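Local atomic coordinates of beta-lactamase (PDB entry 6N36), a protein that probably hydrolyses the amide bond of the beta-lactam ring in antibiotics, using a pair of zinc ions bound in its active site. Residues A18-F23 with L29-T34; Y35-F40 with H85-G90; G142-I145 with M150-V153; A213-K218 with V256-Q261; L221-A224 with Q229-L232. One frame throughout, in Å; residues are numbered along the deposited sequence. Where two conformers were deposited one is given.

Contact 1: residues A18-F23 with L29-T34; sequences ADYQPF and LYYIGT
Phe23 and Tyr31 form an antiparallel hydrogen-bonded pair, and residues 18-23 run nearly opposite to residues 29-34. Phe23 N donates to Tyr31 O at 3.1 Å, and Tyr31 N donates to Phe23 O at 2.8 Å. The side chains of both residues lie on the same face of the sheet. Phe23 has CG between its backbone N and carbonyl carbon (chi1 68°), which lays the ring over the Tyr31 side chain. Tyr31 CB sits over one face of the Phe23 ring in a CH-pi contact, 3.7 Å from the ring centroid. The ring planes are 23° apart, but the rings are displaced and share little area. This pair joins strand 23-26, an outermost strand, to strand 29-31 in the seven-stranded sheet. Tyr20 completes an aromatic cluster. Its CD2 meets Tyr31 CE2 at 3.9 Å, with the ring planes at 84°. Tyr20 OH bonds to His236, whose ring also stacks on Phe23. Tyr31 OH donates at 2.6 Å to Thr34 O, which lies in the plane of the Tyr31 ring, at its edge. Past the strand pair the backbones stay close, and a water links them by donating to Tyr20 O and Gly33 O, at 2.8 Å each.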
# COMPACT_ATOMS: atom_id res chain seq x y z
N ALA A 18 13.74 9.48 2.38
CA ALA A 18 15.06 8.97 2.85
C ALA A 18 15.34 7.62 2.18
O ALA A 18 14.48 6.74 2.19
CB ALA A 18 15.10 8.83 4.35
N ASP A 19 16.55 7.44 1.69
CA ASP A 19 16.91 6.18 1.01
C ASP A 19 16.96 5.05 2.04
O ASP A 19 17.13 5.28 3.26
CB ASP A 19 18.21 6.34 0.24
CG ASP A 19 18.42 5.33 -0.88
OD1 ASP A 19 17.53 4.48 -1.14
OD2 ASP A 19 19.50 5.39 -1.46
N TYR A 20 16.71 3.85 1.56
CA TYR A 20 16.80 2.62 2.35
C TYR A 20 17.29 1.51 1.41
O TYR A 20 16.75 1.44 0.29
CB TYR A 20 15.45 2.34 3.01
CG TYR A 20 15.54 1.27 4.06
CD1 TYR A 20 16.03 1.57 5.32
CD2 TYR A 20 15.21 -0.04 3.79
CE1 TYR A 20 16.16 0.60 6.28
CE2 TYR A 20 15.33 -1.03 4.75
CZ TYR A 20 15.80 -0.71 6.01
OH TYR A 20 16.00 -1.64 6.98
N GLN A 21 18.16 0.64 1.91
CA GLN A 21 18.75 -0.49 1.16
C GLN A 21 17.62 -1.46 0.80
O GLN A 21 17.00 -2.01 1.69
CB GLN A 21 19.81 -1.17 2.04
CG GLN A 21 20.59 -2.28 1.36
CD GLN A 21 21.77 -2.85 2.13
OE1 GLN A 21 22.13 -4.01 1.97
NE2 GLN A 21 22.39 -2.06 2.99
N PRO A 22 17.35 -1.74 -0.48
CA PRO A 22 16.31 -2.70 -0.79
C PRO A 22 16.75 -4.11 -0.36
O PRO A 22 17.93 -4.44 -0.25
CB PRO A 22 16.16 -2.61 -2.30
CG PRO A 22 17.50 -2.14 -2.77
CD PRO A 22 17.98 -1.20 -1.68
N PHE A 23 15.75 -4.97 -0.16
CA PHE A 23 16.04 -6.31 0.34
C PHE A 23 14.92 -7.27 0.00
O PHE A 23 13.78 -6.86 -0.18
CB PHE A 23 16.30 -6.26 1.84
CG PHE A 23 15.13 -5.93 2.73
CD1 PHE A 23 14.71 -4.62 2.94
CD2 PHE A 23 14.36 -6.94 3.28
CE1 PHE A 23 13.64 -4.34 3.78
CE2 PHE A 23 13.30 -6.67 4.14
CZ PHE A 23 12.90 -5.36 4.33
N LEU A 29 9.22 -11.76 -3.09
CA LEU A 29 8.72 -10.44 -2.61
C LEU A 29 9.87 -9.64 -2.03
O LEU A 29 10.61 -10.14 -1.14
CB LEU A 29 7.66 -10.68 -1.53
CG LEU A 29 7.24 -9.43 -0.79
CD1 LEU A 29 6.50 -8.43 -1.68
CD2 LEU A 29 6.38 -9.78 0.42
N TYR A 30 10.06 -8.46 -2.56
CA TYR A 30 11.18 -7.56 -2.22
C TYR A 30 10.60 -6.23 -1.71
O TYR A 30 9.57 -5.72 -2.21
CB TYR A 30 12.06 -7.28 -3.43
CG TYR A 30 12.71 -8.51 -3.99
CD1 TYR A 30 12.01 -9.35 -4.86
CD2 TYR A 30 13.99 -8.88 -3.64
CE1 TYR A 30 12.55 -10.52 -5.35
CE2 TYR A 30 14.57 -10.04 -4.18
CZ TYR A 30 13.83 -10.88 -5.00
OH TYR A 30 14.37 -12.03 -5.56
N TYR A 31 11.35 -5.64 -0.80
CA TYR A 31 11.14 -4.27 -0.30
C TYR A 31 12.00 -3.33 -1.15
O TYR A 31 13.21 -3.52 -1.22
CB TYR A 31 11.54 -4.12 1.17
CG TYR A 31 11.16 -2.77 1.75
CD1 TYR A 31 9.90 -2.56 2.29
CD2 TYR A 31 12.02 -1.67 1.70
CE1 TYR A 31 9.53 -1.35 2.80
CE2 TYR A 31 11.65 -0.44 2.22
CZ TYR A 31 10.42 -0.29 2.81
OH TYR A 31 10.00 0.91 3.31
N ILE A 32 11.42 -2.36 -1.82
CA ILE A 32 12.15 -1.36 -2.65
C ILE A 32 11.74 0.07 -2.29
O ILE A 32 11.96 0.98 -3.09
CB ILE A 32 11.98 -1.65 -4.15
CG1 ILE A 32 10.52 -1.60 -4.63
CG2 ILE A 32 12.65 -2.96 -4.48
CD1 ILE A 32 10.42 -1.56 -6.14
N GLY A 33 11.18 0.26 -1.11
CA GLY A 33 10.66 1.55 -0.68
C GLY A 33 11.71 2.43 -0.05
O GLY A 33 12.90 2.18 -0.18
N THR A 34 11.23 3.43 0.67
CA THR A 34 12.11 4.38 1.38
C THR A 34 12.17 4.01 2.86
O THR A 34 11.67 2.95 3.29
CB THR A 34 11.62 5.80 1.13
OG1 THR A 34 10.30 5.91 1.65
CG2 THR A 34 11.67 6.18 -0.32
O HOH W 1 14.47 -0.08 -0.38

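Contact 2: residues Y35-F40 with H85-G90; sequences YDLGMF and HYDHVG. With ZN (zinc ion), chain B; ZN (zinc ion), chain C.
Leu37 makes the direct contact between residues 35-40 and 85-90, by van der Waals packing of its methyls. Its CD1 branch reaches the backbone of Asp87, 3.2 Å from Asp87 O. Its CD2 branch lies 4.0 Å from His88 CE1, oblique to the imidazole ring. CG stands anti to the carbonyl carbon (chi1 -65°), and both methyls thus reach the short helix 86-89. Leu37 also packs on Trp16 and His226. The polar link between the segments runs through water. One water bridges them, accepting from His88 ND1 and donating to Gly38 O, at 2.8 Å each. This water lies in the plane of the imidazole, at its edge. It helps fix the rotation of the ring, whose other nitrogen is on the metal. Metal bonds form the third group. One zinc ion takes Asp87 OD2 and His88 NE2, both at 2.1 Å, with His226 and a water. The other takes His85 ND1 at 2.1 Å, with His83, His160 and three waters. One of these waters lies between the two ions and binds both. Asp36 OD2 bonds to His226 ND1, a second-shell partner. The arrangement is the HxHxDH motif of the dinuclear metallo-beta-lactamase superfamily active site.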
# COMPACT_ATOMS: atom_id res chain seq x y z
N TYR A 35 12.84 4.84 3.66
CA TYR A 35 12.90 4.56 5.11
C TYR A 35 11.48 4.35 5.65
O TYR A 35 11.31 3.47 6.48
CB TYR A 35 13.68 5.65 5.85
CG TYR A 35 13.97 5.33 7.29
CD1 TYR A 35 15.09 4.60 7.64
CD2 TYR A 35 13.14 5.76 8.30
CE1 TYR A 35 15.36 4.27 8.96
CE2 TYR A 35 13.37 5.42 9.63
CZ TYR A 35 14.49 4.67 9.95
OH TYR A 35 14.74 4.33 11.25
N ASP A 36 10.51 5.19 5.27
CA ASP A 36 9.15 5.12 5.84
C ASP A 36 8.18 4.49 4.85
O ASP A 36 7.20 3.84 5.31
CB ASP A 36 8.64 6.48 6.32
CG ASP A 36 7.36 6.30 7.10
OD1 ASP A 36 7.40 5.54 8.11
OD2 ASP A 36 6.34 6.88 6.69
N LEU A 37 8.29 4.78 3.56
CA LEU A 37 7.18 4.40 2.63
C LEU A 37 7.45 3.04 2.00
O LEU A 37 8.43 2.83 1.25
CB LEU A 37 7.02 5.46 1.55
CG LEU A 37 6.59 6.83 2.01
CD1 LEU A 37 6.43 7.75 0.83
CD2 LEU A 37 5.29 6.75 2.82
N GLY A 38 6.49 2.15 2.23
CA GLY A 38 6.55 0.76 1.79
C GLY A 38 6.16 0.67 0.32
O GLY A 38 5.09 1.13 -0.07
N MET A 39 7.04 0.08 -0.48
CA MET A 39 6.88 -0.15 -1.93
C MET A 39 7.37 -1.56 -2.11
O MET A 39 8.45 -1.88 -1.61
CB MET A 39 7.68 0.79 -2.81
CG MET A 39 7.36 2.22 -2.51
SD MET A 39 8.47 3.38 -3.32
CE MET A 39 8.54 4.61 -2.00
N PHE A 40 6.53 -2.41 -2.68
CA PHE A 40 6.76 -3.85 -2.68
C PHE A 40 6.82 -4.34 -4.11
O PHE A 40 5.98 -3.97 -4.94
CB PHE A 40 5.66 -4.53 -1.88
CG PHE A 40 5.51 -3.92 -0.50
CD1 PHE A 40 6.38 -4.29 0.51
CD2 PHE A 40 4.54 -2.98 -0.25
CE1 PHE A 40 6.24 -3.74 1.78
CE2 PHE A 40 4.41 -2.44 1.01
CZ PHE A 40 5.29 -2.78 1.99
N HIS A 85 -3.66 8.02 -1.80
CA HIS A 85 -3.08 9.26 -1.25
C HIS A 85 -1.73 9.52 -1.91
O HIS A 85 -1.04 8.57 -2.31
CB HIS A 85 -2.93 9.19 0.28
CG HIS A 85 -4.19 9.42 1.06
ND1 HIS A 85 -4.34 9.04 2.40
CD2 HIS A 85 -5.36 9.96 0.69
CE1 HIS A 85 -5.53 9.40 2.81
NE2 HIS A 85 -6.17 9.98 1.79
N TYR A 86 -1.32 10.78 -1.95
CA TYR A 86 -0.14 11.19 -2.73
C TYR A 86 1.17 10.54 -2.23
O TYR A 86 2.15 10.55 -3.01
CB TYR A 86 -0.03 12.72 -2.75
CG TYR A 86 0.43 13.35 -1.47
CD1 TYR A 86 -0.46 13.66 -0.47
CD2 TYR A 86 1.76 13.71 -1.30
CE1 TYR A 86 -0.07 14.31 0.69
CE2 TYR A 86 2.18 14.40 -0.16
CZ TYR A 86 1.25 14.70 0.83
OH TYR A 86 1.64 15.33 1.97
N ASP A 87 1.26 10.11 -0.99
CA ASP A 87 2.48 9.42 -0.47
C ASP A 87 2.57 7.97 -0.96
O ASP A 87 3.63 7.35 -0.77
CB ASP A 87 2.59 9.55 1.05
CG ASP A 87 1.41 9.01 1.83
OD1 ASP A 87 0.25 9.05 1.27
OD2 ASP A 87 1.63 8.59 3.03
N HIS A 88 1.53 7.40 -1.57
CA HIS A 88 1.52 6.02 -2.09
C HIS A 88 1.31 5.96 -3.60
O HIS A 88 1.55 4.86 -4.18
CB HIS A 88 0.50 5.14 -1.37
CG HIS A 88 0.69 5.26 0.11
ND1 HIS A 88 1.82 4.78 0.76
CD2 HIS A 88 -0.05 5.92 1.03
CE1 HIS A 88 1.73 5.15 2.05
NE2 HIS A 88 0.56 5.82 2.23
N VAL A 89 0.83 7.05 -4.23
CA VAL A 89 0.65 7.09 -5.71
C VAL A 89 1.30 8.32 -6.33
O VAL A 89 1.04 8.59 -7.51
CB VAL A 89 -0.83 6.99 -6.11
CG1 VAL A 89 -1.42 5.66 -5.69
CG2 VAL A 89 -1.65 8.18 -5.63
N GLY A 90 2.14 9.05 -5.60
CA GLY A 90 2.71 10.32 -6.10
C GLY A 90 3.54 10.13 -7.35
O GLY A 90 3.63 11.10 -8.13
ZN ZN B . 0.34 7.15 3.87
ZN ZN C . -3.04 7.93 3.62
O HOH W 2 4.25 3.83 -0.21
O HOH W 3 -1.39 8.95 3.04
O HOH W 4 -1.37 6.67 4.82
O HOH W 5 -2.89 9.54 5.19

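Contact 3: residues G142-I145 with M150-V153; sequences GDSI and MKIV
Ile145 and Ile152 face each other as an antiparallel hydrogen-bonded pair in the beta hairpin of strands 144-147 and 150-156. Strand 144-147 is an outermost strand of the five-stranded sheet. Ile145 N donates to Ile152 O at 2.7 Å, and Ile152 N donates back to Ile145 O at 2.8 Å. Both donors lie in the carbonyl plane of their acceptors, and both bonds are close to straight. Each of these carbonyl oxygens also receives a CA-H contact. Ser144 CA lies 3.2 Å from Ile152 O, and Lys151 CA lies 3.5 Å from Ile145 O. Ser144 and Val153 form the neighbouring non-hydrogen-bonded pair. Their own backbone groups turn to other partners. Ser144 O accepts from Arg137 NH1, and Val153 is bonded through its backbone to Leu168 on strand 165-172. Gly142 and Asp143 are bonded through their backbones to Met154, which carries the pairing back before the start of strand 144-147. Asp143 OD2 accepts from His140 N, a bond within its own loop. The Ile145 and Ile152 side chains share one face of the sheet. They reach inward, toward strands 76-80 and 40-42 of the other sheet, in the sandwich of the metallo-beta-lactamase fold. Between them, Ile145 CD1 approaches Ile152 CG2 at 4.2 Å. Ser144 and Val153 lie on the other face. There the Lys151 chain runs extended alongside Ser144, with CG anti to its backbone N (chi1 179°). Lys151 CE comes to rest 3.6 Å from Ser144 CB.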
# COMPACT_ATOMS: atom_id res chain seq x y z
N GLY A 142 -12.12 -9.30 -3.03
CA GLY A 142 -11.82 -10.72 -3.33
C GLY A 142 -11.27 -10.95 -4.73
O GLY A 142 -10.91 -12.10 -5.00
N ASP A 143 -11.19 -9.97 -5.63
CA ASP A 143 -10.66 -10.14 -7.00
C ASP A 143 -9.21 -10.66 -6.93
O ASP A 143 -8.44 -10.32 -5.99
CB ASP A 143 -10.69 -8.90 -7.88
CG ASP A 143 -12.03 -8.58 -8.53
OD1 ASP A 143 -12.95 -9.43 -8.45
OD2 ASP A 143 -12.12 -7.53 -9.16
N SER A 144 -8.86 -11.52 -7.87
CA SER A 144 -7.48 -12.05 -7.99
C SER A 144 -6.75 -11.37 -9.14
O SER A 144 -7.35 -11.11 -10.20
CB SER A 144 -7.52 -13.54 -8.13
OG SER A 144 -7.98 -13.83 -9.42
N ILE A 145 -5.46 -11.08 -8.93
CA ILE A 145 -4.51 -10.52 -9.90
C ILE A 145 -3.48 -11.63 -10.08
O ILE A 145 -2.86 -12.08 -9.07
CB ILE A 145 -3.90 -9.21 -9.36
CG1 ILE A 145 -5.01 -8.21 -9.02
CG2 ILE A 145 -2.91 -8.62 -10.34
CD1 ILE A 145 -4.93 -7.66 -7.62
N MET A 150 1.91 -16.24 -9.89
CA MET A 150 1.46 -15.53 -8.67
C MET A 150 -0.04 -15.28 -8.74
O MET A 150 -0.57 -14.97 -9.83
CB MET A 150 2.17 -14.18 -8.50
CG MET A 150 3.55 -14.35 -8.08
SD MET A 150 3.86 -15.18 -6.53
CE MET A 150 2.90 -14.08 -5.49
N LYS A 151 -0.66 -15.39 -7.58
CA LYS A 151 -2.08 -15.05 -7.37
C LYS A 151 -2.17 -14.10 -6.18
O LYS A 151 -1.86 -14.48 -5.05
CB LYS A 151 -2.91 -16.31 -7.12
CG LYS A 151 -4.37 -16.00 -6.88
CD LYS A 151 -5.32 -17.19 -6.89
CE LYS A 151 -6.74 -16.75 -6.61
NZ LYS A 151 -7.75 -17.74 -7.09
N ILE A 152 -2.56 -12.87 -6.45
CA ILE A 152 -2.74 -11.84 -5.42
C ILE A 152 -4.24 -11.60 -5.26
O ILE A 152 -4.90 -11.30 -6.25
CB ILE A 152 -2.03 -10.56 -5.87
CG1 ILE A 152 -0.53 -10.76 -6.06
CG2 ILE A 152 -2.35 -9.45 -4.88
CD1 ILE A 152 0.06 -9.63 -6.89
N VAL A 153 -4.72 -11.71 -4.03
CA VAL A 153 -6.14 -11.38 -3.74
C VAL A 153 -6.27 -9.99 -3.10
O VAL A 153 -5.52 -9.70 -2.15
CB VAL A 153 -6.76 -12.47 -2.87
CG1 VAL A 153 -8.19 -12.06 -2.51
CG2 VAL A 153 -6.72 -13.82 -3.57

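Contact 4: residues A213-K218 with V256-Q261; sequences AMKALK and VLDEWQ
Leu257 CD1 packs against Met214 and Lys215 of helix 203-215. It lies 3.9 Å from Met214 CB and 3.7 Å from Lys215 N, so one methyl meets both side chain and backbone. Leu257 CD2 lies a little further from the same Met214 CB. The Lys215 chain runs alongside Leu257, pointing the other way, and its CD comes within 3.9 Å of Leu257 CD1. Beyond this apolar patch, Lys215 NZ lies 3.3 Å from Asp258 OD1. This salt bridge is long and rests on one of two conformers of Asp258, so it is doubtful. The lysine leaves its helix with CG anti to the backbone N (chi1 -158°) and then bends repeatedly, which brings its end near Asp258 OD1. The contact joins helix 203-215 to helix 250-268, two outer helices of the metallo-beta-lactamase fold. The second shell is largely polar. Asp254, one turn before Asp258, is the main salt-bridge partner of Lys215 NZ, and Asp258 the less certain one. The acidic surroundings may favour the charged amine. Backbone oxygens of this segment are taken up as well. Met214 O accepts from Tyr253 OH, while Arg250 bonds to Lys215 O and Leu217 O. Met214 also packs on His157 and Ser166.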
# COMPACT_ATOMS: atom_id res chain seq x y z
N ALA A 213 -13.04 -6.85 9.70
CA ALA A 213 -12.62 -7.65 8.54
C ALA A 213 -11.11 -7.94 8.64
O ALA A 213 -10.68 -9.08 8.44
CB ALA A 213 -12.96 -6.93 7.28
N MET A 214 -10.30 -6.94 8.99
CA MET A 214 -8.85 -7.13 9.07
C MET A 214 -8.50 -8.03 10.26
O MET A 214 -7.55 -8.80 10.13
CB MET A 214 -8.17 -5.75 9.15
CG MET A 214 -8.35 -5.01 7.84
SD MET A 214 -7.34 -3.49 7.81
CE MET A 214 -5.72 -4.23 7.53
N LYS A 215 -9.26 -7.99 11.35
CA LYS A 215 -8.95 -8.88 12.49
C LYS A 215 -9.13 -10.33 12.06
O LYS A 215 -8.44 -11.26 12.58
CB LYS A 215 -9.89 -8.56 13.65
CG LYS A 215 -9.32 -9.01 14.99
CD LYS A 215 -8.19 -8.06 15.39
CE LYS A 215 -8.24 -7.64 16.84
NZ LYS A 215 -7.60 -8.67 17.70
N ALA A 216 -10.07 -10.58 11.15
CA ALA A 216 -10.46 -11.94 10.75
C ALA A 216 -9.48 -12.58 9.76
O ALA A 216 -9.59 -13.79 9.52
CB ALA A 216 -11.87 -11.93 10.20
N LEU A 217 -8.54 -11.82 9.20
CA LEU A 217 -7.61 -12.36 8.19
C LEU A 217 -6.61 -13.30 8.84
O LEU A 217 -6.27 -13.13 10.00
CB LEU A 217 -6.89 -11.19 7.53
CG LEU A 217 -7.78 -10.29 6.68
CD1 LEU A 217 -6.91 -9.18 6.12
CD2 LEU A 217 -8.46 -11.09 5.59
N LYS A 218 -6.18 -14.29 8.08
CA LYS A 218 -5.19 -15.31 8.48
C LYS A 218 -3.99 -15.24 7.53
O LYS A 218 -4.25 -15.25 6.29
CB LYS A 218 -5.82 -16.70 8.34
CG LYS A 218 -6.76 -17.10 9.46
CD LYS A 218 -7.34 -18.46 9.26
CE LYS A 218 -6.34 -19.44 8.70
NZ LYS A 218 -6.73 -20.84 9.00
N VAL A 256 -2.05 -3.19 16.78
CA VAL A 256 -2.30 -1.97 15.94
C VAL A 256 -3.80 -1.87 15.65
O VAL A 256 -4.40 -0.80 15.76
CB VAL A 256 -1.48 -2.02 14.64
CG1 VAL A 256 -1.97 -0.98 13.63
CG2 VAL A 256 -0.00 -1.84 14.90
N LEU A 257 -4.46 -2.98 15.32
CA LEU A 257 -5.91 -2.92 15.03
C LEU A 257 -6.69 -2.58 16.29
O LEU A 257 -7.65 -1.82 16.23
CB LEU A 257 -6.37 -4.25 14.44
CG LEU A 257 -5.86 -4.59 13.04
CD1 LEU A 257 -6.41 -5.93 12.59
CD2 LEU A 257 -6.21 -3.53 12.02
N ASP A 258 -6.32 -3.15 17.42
CA ASP A 258 -7.00 -2.85 18.71
C ASP A 258 -6.84 -1.35 19.03
O ASP A 258 -7.84 -0.73 19.49
CB ASP A 258 -6.47 -3.78 19.81
CG ASP A 258 -6.90 -5.24 19.68
OD1 ASP A 258 -7.77 -5.54 18.85
OD2 ASP A 258 -6.38 -6.09 20.44
N GLU A 259 -5.65 -0.78 18.80
CA GLU A 259 -5.43 0.67 19.05
C GLU A 259 -6.39 1.47 18.16
O GLU A 259 -7.06 2.40 18.66
CB GLU A 259 -3.98 1.09 18.84
CG GLU A 259 -3.02 0.54 19.89
CD GLU A 259 -1.53 0.56 19.54
OE1 GLU A 259 -1.13 1.34 18.65
OE2 GLU A 259 -0.76 -0.20 20.20
N TRP A 260 -6.47 1.13 16.87
CA TRP A 260 -7.40 1.87 16.01
C TRP A 260 -8.87 1.62 16.39
O TRP A 260 -9.69 2.55 16.25
CB TRP A 260 -7.10 1.68 14.53
CG TRP A 260 -5.87 2.44 14.14
CD1 TRP A 260 -4.67 1.89 13.86
CD2 TRP A 260 -5.71 3.87 14.08
NE1 TRP A 260 -3.75 2.89 13.62
CE2 TRP A 260 -4.36 4.11 13.77
CE3 TRP A 260 -6.56 4.97 14.29
CZ2 TRP A 260 -3.84 5.41 13.64
CZ3 TRP A 260 -6.03 6.25 14.19
CH2 TRP A 260 -4.69 6.46 13.88
N GLN A 261 -9.22 0.43 16.88
CA GLN A 261 -10.62 0.17 17.31
C GLN A 261 -10.93 1.06 18.53
O GLN A 261 -12.01 1.59 18.61
CB GLN A 261 -10.83 -1.30 17.61
CG GLN A 261 -12.24 -1.62 18.06
CD GLN A 261 -13.21 -1.59 16.90
OE1 GLN A 261 -13.03 -2.38 15.96
NE2 GLN A 261 -14.15 -0.67 16.93

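Contact 5: residues L221-A224 with Q229-L232; sequences LWLA and QYEL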
# COMPACT_ATOMS: atom_id res chain seq x y z
N LEU A 221 2.99 -13.71 7.37
CA LEU A 221 3.86 -12.51 7.46
C LEU A 221 3.00 -11.28 7.12
O LEU A 221 2.12 -11.41 6.30
CB LEU A 221 4.99 -12.61 6.45
CG LEU A 221 5.79 -13.91 6.42
CD1 LEU A 221 6.91 -13.78 5.40
CD2 LEU A 221 6.35 -14.23 7.81
N TRP A 222 3.33 -10.14 7.69
CA TRP A 222 2.62 -8.89 7.29
C TRP A 222 3.56 -7.71 7.18
O TRP A 222 4.48 -7.62 7.98
CB TRP A 222 1.41 -8.58 8.18
CG TRP A 222 1.71 -8.10 9.58
CD1 TRP A 222 2.13 -8.83 10.65
CD2 TRP A 222 1.53 -6.76 10.06
NE1 TRP A 222 2.28 -8.01 11.75
CE2 TRP A 222 1.89 -6.74 11.42
CE3 TRP A 222 1.07 -5.56 9.47
CZ2 TRP A 222 1.83 -5.59 12.21
CZ3 TRP A 222 0.98 -4.44 10.26
CH2 TRP A 222 1.37 -4.45 11.60
N LEU A 223 3.20 -6.80 6.29
CA LEU A 223 3.88 -5.49 6.16
C LEU A 223 2.77 -4.49 5.85
O LEU A 223 1.64 -4.86 5.65
CB LEU A 223 4.97 -5.50 5.09
CG LEU A 223 6.15 -6.47 5.35
CD1 LEU A 223 5.84 -7.83 4.78
CD2 LEU A 223 7.42 -5.95 4.75
N ALA A 224 3.12 -3.23 5.89
CA ALA A 224 2.15 -2.13 5.72
C ALA A 224 2.83 -0.97 4.99
O ALA A 224 4.03 -0.99 4.77
CB ALA A 224 1.64 -1.72 7.08
N GLN A 229 3.96 1.54 11.24
CA GLN A 229 2.72 0.77 11.45
C GLN A 229 3.06 -0.68 11.79
O GLN A 229 2.26 -1.31 12.48
CB GLN A 229 1.82 0.87 10.22
CG GLN A 229 1.22 2.26 10.18
CD GLN A 229 0.40 2.52 8.96
OE1 GLN A 229 0.64 1.95 7.89
NE2 GLN A 229 -0.53 3.46 9.15
N TYR A 230 4.18 -1.23 11.29
CA TYR A 230 4.56 -2.65 11.50
C TYR A 230 5.96 -2.74 12.08
O TYR A 230 6.46 -3.85 12.11
CB TYR A 230 4.40 -3.48 10.23
CG TYR A 230 5.29 -3.14 9.06
CD1 TYR A 230 5.16 -1.97 8.35
CD2 TYR A 230 6.28 -4.02 8.65
CE1 TYR A 230 5.94 -1.68 7.24
CE2 TYR A 230 7.09 -3.74 7.57
CZ TYR A 230 6.93 -2.57 6.85
OH TYR A 230 7.71 -2.25 5.77
N GLU A 231 6.52 -1.62 12.55
CA GLU A 231 7.83 -1.58 13.24
C GLU A 231 8.92 -2.19 12.35
O GLU A 231 9.74 -2.96 12.83
CB GLU A 231 7.66 -2.24 14.61
CG GLU A 231 6.79 -1.41 15.52
CD GLU A 231 7.48 -0.27 16.24
OE1 GLU A 231 8.44 0.36 15.70
OE2 GLU A 231 7.08 -0.02 17.40
N LEU A 232 8.94 -1.83 11.05
CA LEU A 232 9.98 -2.31 10.12
C LEU A 232 11.37 -2.24 10.77
O LEU A 232 12.07 -3.22 10.63
CB LEU A 232 9.99 -1.47 8.84
CG LEU A 232 11.11 -1.73 7.85
CD1 LEU A 232 11.13 -3.17 7.37
CD2 LEU A 232 10.98 -0.75 6.68
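Tyr230 meets Trp222 through its CB and the backbone of Leu223 and Ala224 through one face of its ring. Tyr230 CB lies 3.7 Å from the centroid of the six-membered ring of Trp222, a CH-pi contact over the face, offset toward the rim. With chi1 at 65° the Tyr230 ring folds back over the backbone of residues 223-224. There Leu223 CA sits over one face of the phenol in a second CH-pi contact, 3.9 Å from its centroid. Ala224 N lies over the same face, nearer CD1. The closest approach is that of Ala224 O to Tyr230 CE1, at 3.2 Å. Leu223 runs aslant to the ring, and its CD2 meets Tyr230 CE2 at 3.6 Å. On the opposite face of the phenol lies Leu232 N, so the ring is held between two pieces of backbone. Gln229 O approaches the edge of the indole, 3.4 Å from Trp222 CH2. Trp222 NE1 is bonded to Asp249 O, which anchors the indole at its other end. The contact packs edge strand 221-223 of the five-stranded sheet against the turn that follows zinc ligand His226 in the chain. The grip is made of ring faces, methyls and CH groups, with no hydrogen bond between the segments. The packing is thus mainly apolar and depends on shape.

Overall arrangement
Contacts 2 and 5 are buried, while contacts 1, 3 and 4 are partly buried and lie further out. Contacts 1 and 3 are backbone pairings at an outermost strand, one in each of the two sheets. Contact 5 reaches the same sheet as contact 3, at its other outermost strand, but by aromatic and CH packing. Contact 4 joins two helices and has the only candidate salt bridge between segments, and a doubtful one. Contact 2 alone carries metal. Contact 1 adjoins contact 2 through backbone pairing of Ile32 with Met39. Contact 5 touches contact 1 at Tyr31 and contact 2 at Phe40. Contact 3 touches none of the others.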